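PDB 1XG8: hypothetical protein SA0798 from Staphylococcus aureus subsp. aureus N315, which is of unknown function but belongs to a family within the thioredoxin clan, so a thioredoxin-like fold is likely and a redox role remains only a possibility. Local coordinates for residues E77-L82 with V90-I95. Residues are numbered along the deposited sequence; the frame is centred on the assembly and turned at random.
Sequences ELFYPL and VADGYI
The cis-proline turn of a thioredoxin-like fold meets the end of edge strand 88-92 here, with D92 at the heart and P81, G93 and F79 around it. The peptide bond between Y80 and P81 is cis, and just after it the P81 carbonyl accepts the amide of G93: N to O is 2.7 Å, with 156° at the hydrogen. The same oxygen also takes a CA-H contact from D92, CA to O 3.2 Å. One step on, L82 and D92 form an antiparallel non-hydrogen-bonded pair, and the side chains of both lie on one face of the sheet, where L82 CD1 comes tightly against D92 CB, at 3.3 Å.

D92 then reaches back to the incoming loop. With chi1 at 69°, its CG sits between the backbone N and the carbonyl carbon, and OD2 receives the F79 amide at 2.9 Å from N through its anti lone pair; the bond is nearly straight, 175° at the hydrogen. OD1 is bonded instead to Y89 OH, so both carboxylate oxygens are held and rotation of the group should be restricted. The L78 side chain crosses that of D92 at about a right angle, its CB and CD2 close to OD2.

G93, at positive phi, lets the chain pass beside F79: its CA lies at the ring edge, near the ring plane, and 3.7 Å from F79 CB. Beyond the turn, I95 CD1 meets P81 CG at 3.8 Å, while P81 also packs on S28 and I31 of helix 28-42.

Y80 touches C19 and Y94 touches C22 of a CXXC sequence, consistent with the cis-proline lying near a thioredoxin-like site. A cis-proline leading into an inner strand, here 82-85, antiparallel to its neighbour 8-14, with a hairpin to the edge strand, is characteristic of the thioredoxin fold.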
# COMPACT_ATOMS: atom_id res chain seq x y z
N GLU A 77 -8.51 12.75 -5.11
CA GLU A 77 -8.69 12.78 -3.66
C GLU A 77 -7.44 12.19 -3.01
O GLU A 77 -6.83 12.81 -2.14
CB GLU A 77 -9.92 11.98 -3.25
CG GLU A 77 -10.47 12.41 -1.91
CD GLU A 77 -11.22 11.30 -1.20
OE1 GLU A 77 -12.14 10.71 -1.82
OE2 GLU A 77 -10.90 11.03 -0.02
N LEU A 78 -7.07 10.98 -3.44
CA LEU A 78 -5.88 10.33 -2.92
C LEU A 78 -4.80 10.39 -3.99
O LEU A 78 -5.10 10.54 -5.17
CB LEU A 78 -6.16 8.87 -2.57
CG LEU A 78 -7.19 8.55 -1.48
CD1 LEU A 78 -7.11 7.06 -1.18
CD2 LEU A 78 -6.92 9.36 -0.22
N PHE A 79 -3.55 10.28 -3.56
CA PHE A 79 -2.41 10.30 -4.47
C PHE A 79 -1.91 8.87 -4.60
O PHE A 79 -2.42 7.95 -3.96
CB PHE A 79 -1.26 11.15 -3.92
CG PHE A 79 -1.65 12.57 -3.58
CD1 PHE A 79 -0.82 13.36 -2.79
CD2 PHE A 79 -2.84 13.12 -4.05
CE1 PHE A 79 -1.17 14.67 -2.46
CE2 PHE A 79 -3.20 14.43 -3.72
CZ PHE A 79 -2.36 15.20 -2.93
N TYR A 80 -0.90 8.69 -5.44
CA TYR A 80 -0.30 7.37 -5.60
C TYR A 80 1.21 7.60 -5.69
O TYR A 80 1.66 8.68 -6.10
CB TYR A 80 -0.85 6.66 -6.84
CG TYR A 80 -0.45 7.30 -8.14
CD1 TYR A 80 0.80 7.04 -8.71
CD2 TYR A 80 -1.31 8.17 -8.80
CE1 TYR A 80 1.18 7.65 -9.90
CE2 TYR A 80 -0.93 8.78 -9.98
CZ TYR A 80 0.31 8.51 -10.53
OH TYR A 80 0.67 9.12 -11.70
N PRO A 81 2.02 6.61 -5.30
CA PRO A 81 1.58 5.30 -4.79
C PRO A 81 0.60 5.33 -3.63
O PRO A 81 0.67 6.18 -2.76
CB PRO A 81 2.90 4.63 -4.38
CG PRO A 81 3.76 5.80 -3.99
CD PRO A 81 3.47 6.77 -5.11
N LEU A 82 -0.35 4.39 -3.65
CA LEU A 82 -1.32 4.25 -2.58
C LEU A 82 -1.10 2.85 -2.03
O LEU A 82 -1.04 1.88 -2.79
CB LEU A 82 -2.76 4.38 -3.09
CG LEU A 82 -3.88 4.04 -2.09
CD1 LEU A 82 -3.97 5.09 -1.00
CD2 LEU A 82 -5.20 3.96 -2.83
N VAL A 90 -3.71 2.75 4.12
CA VAL A 90 -2.52 2.88 4.96
C VAL A 90 -1.77 4.17 4.66
O VAL A 90 -1.56 4.98 5.55
CB VAL A 90 -1.59 1.67 4.76
CG1 VAL A 90 -0.28 1.90 5.50
CG2 VAL A 90 -2.26 0.40 5.27
N ALA A 91 -1.37 4.37 3.40
CA ALA A 91 -0.63 5.57 3.00
C ALA A 91 -0.73 5.87 1.50
O ALA A 91 -0.84 4.95 0.68
CB ALA A 91 0.85 5.41 3.40
N ASP A 92 -0.69 7.15 1.14
CA ASP A 92 -0.76 7.55 -0.26
C ASP A 92 0.16 8.73 -0.60
O ASP A 92 0.28 9.67 0.18
CB ASP A 92 -2.22 7.91 -0.65
CG ASP A 92 -2.72 9.20 0.01
OD1 ASP A 92 -2.71 9.27 1.25
OD2 ASP A 92 -3.15 10.13 -0.70
N GLY A 93 0.80 8.67 -1.76
CA GLY A 93 1.67 9.75 -2.20
C GLY A 93 3.01 9.78 -1.49
O GLY A 93 3.86 8.92 -1.73
N TYR A 94 3.22 10.79 -0.65
CA TYR A 94 4.45 10.88 0.11
C TYR A 94 4.24 9.84 1.22
O TYR A 94 3.25 9.90 1.96
CB TYR A 94 4.60 12.29 0.68
CG TYR A 94 5.01 13.33 -0.35
CD1 TYR A 94 6.23 13.23 -1.01
CD2 TYR A 94 4.16 14.39 -0.68
CE1 TYR A 94 6.61 14.16 -1.97
CE2 TYR A 94 4.53 15.34 -1.65
CZ TYR A 94 5.76 15.21 -2.29
OH TYR A 94 6.16 16.11 -3.26
N ILE A 95 5.15 8.88 1.33
CA ILE A 95 4.98 7.82 2.31
C ILE A 95 6.16 7.65 3.26
O ILE A 95 7.30 7.54 2.83
CB ILE A 95 4.71 6.47 1.60
CG1 ILE A 95 3.41 6.58 0.80
CG2 ILE A 95 4.64 5.33 2.60
CD1 ILE A 95 3.25 5.51 -0.23